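Local coordinates for protein 5-formaminoimidazole-4-carboxamide-1-(beta)-D-ribofuranosyl 5'-monophosphate synthetase (Methanocaldococcus jannaschii, PDB 2R7M) that catalyses the ATP- and formate-dependent formylation of AICAR to FAICAR, a folate-independent step of purine biosynthesis, at residues Arg138-Tyr143 with Glu305-Glu310. Sequence-based numbering, arbitrary orientation.
With AMP (adenosine monophosphate), chain E.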
loop_
_atom_site.group_PDB
_atom_site.type_symbol
_atom_site.label_atom_id
_atom_site.label_comp_id
_atom_site.label_asym_id
_atom_site.label_seq_id
_atom_site.Cartn_x
_atom_site.Cartn_y
_atom_site.Cartn_z
ATOM N N ARG A 138 -40.389 -2.256 -7.733
ATOM C CA ARG A 138 -40.866 -3.090 -8.830
ATOM C C ARG A 138 -40.549 -4.557 -8.591
ATOM O O ARG A 138 -39.410 -4.917 -8.302
ATOM C CB ARG A 138 -40.255 -2.649 -10.152
ATOM C CG ARG A 138 -40.684 -1.270 -10.592
ATOM C CD ARG A 138 -40.128 -0.951 -11.969
ATOM N NE ARG A 138 -40.494 0.397 -12.402
ATOM C CZ ARG A 138 -39.654 1.431 -12.427
ATOM N NH1 ARG A 138 -38.389 1.274 -12.051
ATOM N NH2 ARG A 138 -40.076 2.623 -12.842
ATOM N N VAL A 139 -41.576 -5.395 -8.707
ATOM C CA VAL A 139 -41.453 -6.840 -8.552
ATOM C C VAL A 139 -42.143 -7.530 -9.738
ATOM O O VAL A 139 -42.938 -6.904 -10.446
ATOM C CB VAL A 139 -42.085 -7.310 -7.227
ATOM C CG1 VAL A 139 -41.278 -6.806 -6.041
ATOM C CG2 VAL A 139 -43.529 -6.839 -7.129
ATOM N N PRO A 140 -41.820 -8.810 -9.985
ATOM C CA PRO A 140 -42.554 -9.536 -11.030
ATOM C C PRO A 140 -44.057 -9.601 -10.731
ATOM O O PRO A 140 -44.456 -9.690 -9.566
ATOM C CB PRO A 140 -41.961 -10.940 -10.958
ATOM C CG PRO A 140 -40.619 -10.752 -10.337
ATOM C CD PRO A 140 -40.802 -9.656 -9.345
ATOM N N LYS A 141 -44.881 -9.541 -11.772
ATOM C CA LYS A 141 -46.326 -9.701 -11.606
ATOM C C LYS A 141 -46.630 -11.109 -11.094
ATOM O O LYS A 141 -46.044 -12.082 -11.564
ATOM C CB LYS A 141 -47.040 -9.413 -12.928
ATOM C CG LYS A 141 -48.550 -9.355 -12.846
ATOM C CD LYS A 141 -49.104 -8.197 -13.681
ATOM C CE LYS A 141 -48.195 -7.835 -14.860
ATOM N NZ LYS A 141 -48.182 -8.850 -15.959
ATOM N N LYS A 142 -47.515 -11.218 -10.107
ATOM C CA LYS A 142 -47.848 -12.521 -9.519
ATOM C C LYS A 142 -49.081 -13.152 -10.172
ATOM O O LYS A 142 -49.945 -12.443 -10.683
ATOM C CB LYS A 142 -48.066 -12.396 -8.011
ATOM C CG LYS A 142 -46.872 -11.832 -7.250
ATOM C CD LYS A 142 -45.595 -12.625 -7.526
ATOM C CE LYS A 142 -44.423 -12.124 -6.687
ATOM N NZ LYS A 142 -44.111 -10.687 -6.933
ATOM N N TYR A 143 -49.151 -14.482 -10.147
ATOM C CA TYR A 143 -50.285 -15.218 -10.722
ATOM C C TYR A 143 -50.893 -16.208 -9.731
ATOM O O TYR A 143 -50.216 -17.123 -9.246
ATOM C CB TYR A 143 -49.878 -15.930 -12.019
ATOM C CG TYR A 143 -49.511 -14.963 -13.118
ATOM C CD1 TYR A 143 -50.449 -14.568 -14.065
ATOM C CD2 TYR A 143 -48.229 -14.420 -13.195
ATOM C CE1 TYR A 143 -50.118 -13.667 -15.066
ATOM C CE2 TYR A 143 -47.892 -13.522 -14.181
ATOM C CZ TYR A 143 -48.835 -13.147 -15.117
ATOM O OH TYR A 143 -48.491 -12.250 -16.103
ATOM N N GLU A 305 -35.448 -0.461 -16.239
ATOM C CA GLU A 305 -36.093 -0.528 -14.943
ATOM C C GLU A 305 -35.612 -1.790 -14.286
ATOM O O GLU A 305 -35.652 -2.865 -14.896
ATOM C CB GLU A 305 -37.621 -0.578 -15.076
ATOM C CG GLU A 305 -38.217 0.505 -15.971
ATOM C CD GLU A 305 -39.678 0.240 -16.342
ATOM O OE1 GLU A 305 -40.135 -0.928 -16.266
ATOM O OE2 GLU A 305 -40.367 1.207 -16.720
ATOM N N LEU A 306 -35.143 -1.655 -13.047
ATOM C CA LEU A 306 -34.725 -2.798 -12.259
ATOM C C LEU A 306 -35.928 -3.417 -11.558
ATOM O O LEU A 306 -36.636 -2.754 -10.808
ATOM C CB LEU A 306 -33.654 -2.383 -11.239
ATOM C CG LEU A 306 -32.297 -1.943 -11.816
ATOM C CD1 LEU A 306 -31.472 -1.226 -10.761
ATOM C CD2 LEU A 306 -31.540 -3.148 -12.357
ATOM N N VAL A 307 -36.157 -4.697 -11.818
ATOM C CA VAL A 307 -37.251 -5.425 -11.193
ATOM C C VAL A 307 -36.662 -6.452 -10.235
ATOM O O VAL A 307 -35.844 -7.273 -10.628
ATOM C CB VAL A 307 -38.142 -6.132 -12.264
ATOM C CG1 VAL A 307 -39.268 -6.951 -11.615
ATOM C CG2 VAL A 307 -38.717 -5.116 -13.231
ATOM N N VAL A 308 -37.090 -6.409 -8.981
ATOM C CA VAL A 308 -36.521 -7.253 -7.943
ATOM C C VAL A 308 -37.331 -8.546 -7.750
ATOM O O VAL A 308 -38.512 -8.498 -7.426
ATOM C CB VAL A 308 -36.466 -6.468 -6.600
ATOM C CG1 VAL A 308 -35.774 -7.276 -5.513
ATOM C CG2 VAL A 308 -35.785 -5.136 -6.810
ATOM N N PHE A 309 -36.686 -9.695 -7.929
ATOM C CA PHE A 309 -37.364 -10.983 -7.817
ATOM C C PHE A 309 -36.990 -11.707 -6.529
ATOM O O PHE A 309 -37.533 -12.771 -6.212
ATOM C CB PHE A 309 -37.039 -11.875 -9.024
ATOM C CG PHE A 309 -35.568 -12.178 -9.188
ATOM C CD1 PHE A 309 -34.973 -13.204 -8.468
ATOM C CD2 PHE A 309 -34.789 -11.448 -10.075
ATOM C CE1 PHE A 309 -33.631 -13.486 -8.613
ATOM C CE2 PHE A 309 -33.437 -11.729 -10.230
ATOM C CZ PHE A 309 -32.859 -12.745 -9.495
ATOM N N GLU A 310 -36.056 -11.125 -5.790
ATOM C CA GLU A 310 -35.548 -11.746 -4.583
ATOM C C GLU A 310 -34.791 -10.697 -3.775
ATOM O O GLU A 310 -34.410 -9.647 -4.292
ATOM C CB GLU A 310 -34.640 -12.924 -4.954
ATOM C CG GLU A 310 -34.356 -13.913 -3.833
ATOM C CD GLU A 310 -35.615 -14.547 -3.263
ATOM O OE1 GLU A 310 -35.671 -14.745 -2.028
ATOM O OE2 GLU A 310 -36.546 -14.848 -4.045
HETATM P P AMP E . -34.836 -17.569 -7.006
HETATM O O1P AMP E . -33.711 -16.817 -6.337
HETATM O O2P AMP E . -34.934 -19.026 -6.652
HETATM O O3P AMP E . -36.124 -16.783 -7.033
HETATM O "O5'" AMP E . -34.466 -17.627 -8.567
HETATM C "C5'" AMP E . -33.534 -18.566 -9.081
HETATM C "C4'" AMP E . -33.123 -18.017 -10.434
HETATM O "O4'" AMP E . -34.240 -18.050 -11.334
HETATM C "C3'" AMP E . -32.732 -16.547 -10.342
HETATM O "O3'" AMP E . -31.362 -16.339 -9.975
HETATM C "C2'" AMP E . -33.045 -16.039 -11.734
HETATM O "O2'" AMP E . -31.923 -16.231 -12.596
HETATM C "C1'" AMP E . -34.224 -16.903 -12.183
HETATM N N9 AMP E . -35.444 -16.111 -11.926
HETATM C C8 AMP E . -36.031 -15.965 -10.722
HETATM N N7 AMP E . -37.110 -15.150 -10.798
HETATM C C5 AMP E . -37.231 -14.771 -12.087
HETATM C C6 AMP E . -38.172 -13.935 -12.862
HETATM N N6 AMP E . -39.209 -13.310 -12.255
HETATM N N1 AMP E . -37.936 -13.787 -14.181
HETATM C C2 AMP E . -36.893 -14.387 -14.792
HETATM N N3 AMP E . -36.006 -15.170 -14.154
HETATM C C4 AMP E . -36.117 -15.391 -12.824
HETATM O O HOH W 1 -36.883 0.044 -10.404
#
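Pro140 packs against the backbone and side chains of Val307, Val308 and Phe309, and here the packing is tight. Its CD sits 3.2 Å from Val308 O, its CG reaches Phe309 CB, and Val307 CG1 comes up to the peptide joining Val139 to Pro140, 3.5 Å from Val139 C. Val307 points that methyl there because CG1 stands anti to its own backbone N. One nearly straight backbone hydrogen bond ties the segments: Val308 N donates to Arg138 O at 2.8 Å, with an N-H...O angle of 168°. Val308 O in turn receives a CA-H...O contact from Val139 CA.

Pro140 also meets the nucleotide: its CG is 3.5 Å from AMP N6. In Phe309, with CG between the backbone N and the carbonyl carbon (chi1 60°), the ring runs from AMP N7 along to the ribose, where CE1 meets C3' at 3.6 Å. Glu199, on strand 197-200, which pairs with strand 142-143, touches both Pro140 and Phe309 and hydrogen-bonds the AMP. Phe309 and Glu310 form a classic beta bulge opposite Gln297, a predicted magnesium ligand like Glu310.

The outer end is looser. Arg138 is exposed, extended from CG to NE, and lays its guanidinium over Glu305, the guanidinium and carboxylate planes 4° apart; Glu305 CB approaches one face, 3.6 Å from Arg138 NH1. No N-H points at the carboxylate, whose OE1 is held by Asn301. A water accepts a weak bond from Arg138 NH1 and donates one to Leu306 O.

The chemistry is thus graded: charge attraction without a salt bridge at the solvent end probably adds little directional hold, whereas the backbone bond and apolar packing join the loop leading into edge strand 142-143 of one ATP-grasp sheet to edge strand 306-312 of another, beside the adenine.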